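Shikimate 5-dehydrogenase AroE (5-dehydroshikimate reductase) (Mycobacterium tuberculosis, PDB 4P4G) probably catalyses the NADP-dependent reduction of 3-dehydroshikimate to shikimate, the fourth step of chorismate biosynthesis. Local coordinates at residues L113-S125 against L136-N150. Residues are numbered along the deposited sequence; the frame is centred on the assembly and turned at random.
Sequences LGAAAGHALVLGS and LAELGVTDITVVARN. With SO4 (sulfate ion), chain J.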
# COMPACT_ATOMS: atom_id res chain seq x y z
N LEU A 113 5.19 4.25 9.27
CA LEU A 113 6.56 4.61 9.63
C LEU A 113 6.65 5.67 10.71
O LEU A 113 7.53 5.60 11.60
CB LEU A 113 7.35 5.05 8.39
CG LEU A 113 7.72 3.94 7.42
CD1 LEU A 113 8.32 4.50 6.13
CD2 LEU A 113 8.70 3.01 8.10
N GLY A 114 5.78 6.68 10.65
CA GLY A 114 5.77 7.73 11.66
C GLY A 114 6.75 8.85 11.35
O GLY A 114 6.38 10.03 11.33
N ALA A 115 8.00 8.48 11.11
CA ALA A 115 9.05 9.44 10.75
C ALA A 115 10.12 8.74 9.93
O ALA A 115 10.33 7.53 10.06
CB ALA A 115 9.65 10.07 11.99
N ALA A 116 10.79 9.51 9.08
CA ALA A 116 11.93 9.05 8.28
C ALA A 116 12.60 10.30 7.71
O ALA A 116 11.91 11.23 7.30
CB ALA A 116 11.48 8.14 7.16
N ALA A 117 13.93 10.33 7.68
CA ALA A 117 14.60 11.59 7.33
C ALA A 117 15.90 11.43 6.54
O ALA A 117 16.52 12.43 6.15
CB ALA A 117 14.85 12.41 8.58
N GLY A 118 16.32 10.19 6.31
CA GLY A 118 17.61 9.95 5.69
C GLY A 118 17.52 9.19 4.39
O GLY A 118 16.71 9.51 3.52
N HIS A 119 18.38 8.18 4.24
CA HIS A 119 18.41 7.39 3.02
C HIS A 119 17.41 6.26 3.14
O HIS A 119 17.31 5.63 4.19
CB HIS A 119 19.81 6.82 2.79
CG HIS A 119 20.90 7.83 2.94
ND1 HIS A 119 21.10 8.86 2.05
CD2 HIS A 119 21.87 7.97 3.88
CE1 HIS A 119 22.13 9.59 2.43
NE2 HIS A 119 22.62 9.07 3.54
N ALA A 120 16.66 6.00 2.06
CA ALA A 120 15.64 4.96 2.09
C ALA A 120 15.80 4.00 0.92
O ALA A 120 16.42 4.35 -0.08
CB ALA A 120 14.25 5.57 2.07
N LEU A 121 15.24 2.81 1.07
CA LEU A 121 15.23 1.80 0.02
C LEU A 121 13.79 1.38 -0.21
O LEU A 121 13.02 1.22 0.75
CB LEU A 121 16.04 0.60 0.50
CG LEU A 121 16.86 -0.29 -0.42
CD1 LEU A 121 17.83 0.54 -1.22
CD2 LEU A 121 17.64 -1.26 0.45
N VAL A 122 13.40 1.21 -1.47
CA VAL A 122 12.08 0.70 -1.80
C VAL A 122 12.28 -0.52 -2.66
O VAL A 122 12.99 -0.46 -3.66
CB VAL A 122 11.24 1.73 -2.59
CG1 VAL A 122 10.01 1.07 -3.24
CG2 VAL A 122 10.82 2.89 -1.69
N LEU A 123 11.67 -1.63 -2.27
CA LEU A 123 11.74 -2.84 -3.09
C LEU A 123 10.48 -3.02 -3.91
O LEU A 123 9.37 -3.02 -3.37
CB LEU A 123 11.92 -4.08 -2.23
CG LEU A 123 13.02 -4.07 -1.19
CD1 LEU A 123 13.11 -5.45 -0.56
CD2 LEU A 123 14.33 -3.66 -1.82
N GLY A 124 10.66 -3.19 -5.21
CA GLY A 124 9.56 -3.52 -6.11
C GLY A 124 9.21 -2.41 -7.07
O GLY A 124 9.66 -1.28 -6.90
N SER A 125 8.39 -2.74 -8.06
CA SER A 125 7.91 -1.74 -9.02
C SER A 125 6.44 -1.97 -9.35
O SER A 125 5.95 -1.53 -10.40
CB SER A 125 8.75 -1.78 -10.29
OG SER A 125 8.66 -3.04 -10.92
N LEU A 136 7.40 8.16 1.42
CA LEU A 136 8.73 8.48 1.95
C LEU A 136 9.10 9.93 1.70
O LEU A 136 9.62 10.60 2.59
CB LEU A 136 9.79 7.54 1.36
CG LEU A 136 9.74 6.10 1.86
CD1 LEU A 136 10.58 5.24 0.93
CD2 LEU A 136 10.25 6.01 3.29
N ALA A 137 8.81 10.44 0.50
CA ALA A 137 9.04 11.86 0.21
C ALA A 137 8.28 12.78 1.16
O ALA A 137 8.81 13.79 1.62
CB ALA A 137 8.71 12.17 -1.25
N GLU A 138 7.03 12.43 1.46
CA GLU A 138 6.21 13.22 2.38
C GLU A 138 6.84 13.27 3.78
O GLU A 138 6.80 14.29 4.46
CB GLU A 138 4.80 12.64 2.47
CG GLU A 138 3.89 13.35 3.47
CD GLU A 138 3.16 14.54 2.87
OE1 GLU A 138 3.15 14.67 1.62
OE2 GLU A 138 2.58 15.34 3.64
N LEU A 139 7.45 12.16 4.19
CA LEU A 139 8.10 12.08 5.50
C LEU A 139 9.39 12.89 5.55
O LEU A 139 9.86 13.27 6.63
CB LEU A 139 8.41 10.63 5.86
CG LEU A 139 7.21 9.75 6.20
CD1 LEU A 139 7.62 8.30 6.38
CD2 LEU A 139 6.51 10.28 7.45
N GLY A 140 9.97 13.15 4.38
CA GLY A 140 11.16 13.98 4.31
C GLY A 140 12.49 13.28 4.05
O GLY A 140 13.53 13.85 4.35
N VAL A 141 12.47 12.07 3.48
CA VAL A 141 13.74 11.36 3.21
C VAL A 141 14.62 12.13 2.21
O VAL A 141 14.11 12.87 1.37
CB VAL A 141 13.53 9.89 2.75
CG1 VAL A 141 12.69 9.11 3.78
CG2 VAL A 141 12.92 9.82 1.37
N THR A 142 15.94 11.99 2.32
CA THR A 142 16.84 12.77 1.46
C THR A 142 17.05 12.10 0.10
O THR A 142 17.27 12.77 -0.91
CB THR A 142 18.21 13.01 2.12
OG1 THR A 142 18.82 11.76 2.47
CG2 THR A 142 18.07 13.88 3.38
N ASP A 143 16.96 10.77 0.07
CA ASP A 143 17.19 10.05 -1.16
C ASP A 143 16.60 8.66 -1.08
O ASP A 143 16.48 8.09 0.01
CB ASP A 143 18.68 9.99 -1.49
CG ASP A 143 19.41 8.99 -0.65
OD1 ASP A 143 19.65 9.30 0.54
OD2 ASP A 143 19.74 7.90 -1.16
N ILE A 144 16.21 8.13 -2.23
CA ILE A 144 15.57 6.83 -2.30
C ILE A 144 16.28 5.98 -3.34
O ILE A 144 16.52 6.43 -4.45
CB ILE A 144 14.08 6.96 -2.70
CG1 ILE A 144 13.30 7.64 -1.56
CG2 ILE A 144 13.50 5.58 -3.06
CD1 ILE A 144 11.90 8.12 -1.97
N THR A 145 16.62 4.75 -2.98
CA THR A 145 17.12 3.80 -3.97
C THR A 145 16.00 2.79 -4.26
O THR A 145 15.44 2.20 -3.34
CB THR A 145 18.41 3.09 -3.48
OG1 THR A 145 19.46 4.06 -3.29
CG2 THR A 145 18.88 2.03 -4.48
N VAL A 146 15.65 2.63 -5.53
CA VAL A 146 14.62 1.67 -5.94
C VAL A 146 15.30 0.39 -6.41
O VAL A 146 16.14 0.42 -7.30
CB VAL A 146 13.77 2.23 -7.09
CG1 VAL A 146 12.81 1.16 -7.64
CG2 VAL A 146 13.00 3.46 -6.63
N VAL A 147 14.94 -0.72 -5.79
CA VAL A 147 15.49 -2.03 -6.15
C VAL A 147 14.35 -2.86 -6.71
O VAL A 147 13.39 -3.14 -6.02
CB VAL A 147 16.07 -2.76 -4.93
CG1 VAL A 147 16.78 -4.05 -5.36
CG2 VAL A 147 17.04 -1.88 -4.16
N ALA A 148 14.45 -3.27 -7.97
CA ALA A 148 13.37 -4.06 -8.55
C ALA A 148 13.91 -4.98 -9.62
O ALA A 148 15.03 -4.79 -10.10
CB ALA A 148 12.28 -3.16 -9.12
N ARG A 149 13.09 -5.96 -10.00
CA ARG A 149 13.46 -6.88 -11.06
C ARG A 149 13.21 -6.25 -12.42
O ARG A 149 13.89 -6.55 -13.40
CB ARG A 149 12.67 -8.19 -10.94
CG ARG A 149 12.97 -8.98 -9.67
CD ARG A 149 12.08 -10.21 -9.58
NE ARG A 149 10.73 -9.86 -9.12
CZ ARG A 149 9.72 -10.72 -9.08
NH1 ARG A 149 9.89 -11.98 -9.47
NH2 ARG A 149 8.53 -10.32 -8.65
N ASN A 150 12.23 -5.35 -12.48
CA ASN A 150 11.86 -4.72 -13.75
C ASN A 150 12.51 -3.35 -13.88
O ASN A 150 12.01 -2.36 -13.34
CB ASN A 150 10.33 -4.61 -13.85
CG ASN A 150 9.86 -4.17 -15.22
OD1 ASN A 150 10.48 -3.33 -15.87
ND2 ASN A 150 8.75 -4.74 -15.67
S SO4 J . 9.49 -6.22 -9.30
O1 SO4 J . 10.59 -6.53 -8.38
O2 SO4 J . 9.95 -5.32 -10.37
O3 SO4 J . 9.03 -7.46 -9.92
O4 SO4 J . 8.35 -5.63 -8.59
O HOH W 1 9.43 12.33 9.08
O HOH W 2 15.61 14.85 5.79
O HOH W 3 18.98 5.39 -0.45
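Leu136 CD1 lies 3.5 Å from Val122 CG2, and the two side chains run antiparallel where they pass. The same methyl rests on Ala120 CB. The other branch of Leu136, CD2, meets Leu113 CD1. Leu139 continues this packing: its CD1 fits against Leu113 CB and Ala116 CB. Ile144 CG2 flanks Val122 on the same face of the sheet. On the other face Leu121 and Thr145 extend alongside one another in the same direction, with a tight 3.5 Å approach of Leu121 CD1 to Thr145 CB. Val147 touches both Leu121 and Leu123. With its CG1 anti to the backbone N (chi1 -174°), CG2 is the branch turned to Leu121 CD1, while its CB meets Leu123 CD2.

Strands 119-123 and 143-148 run parallel, at 24°. Their backbone bonds alternate, from Ala120 N to Asp143 O, through Val147 N to Val122 O, to Gly124 N to Val147 O at 2.8 Å. On its other side strand 119-123 pairs with strand 187-190. Gly140 ends helix 129-139 in a Schellman motif, and Thr142 N then binds Gly118 O at 2.9 Å. One water joins Ala120 O and Asp143 OD2.

At the far end a sulfate, probably from the crystallisation liquor, bridges both segments. Ser125 N holds O4, Ser125 OG holds O2 at 2.7 Å, and Arg149 N and Asn150 N bind O1 and O2. Asn150 OD1 caps Lys153 N of the next helix. This is the first beta-alpha-beta unit of a Rossmann-type domain, and Gly124 probably opens its glycine-rich dinucleotide-binding turn.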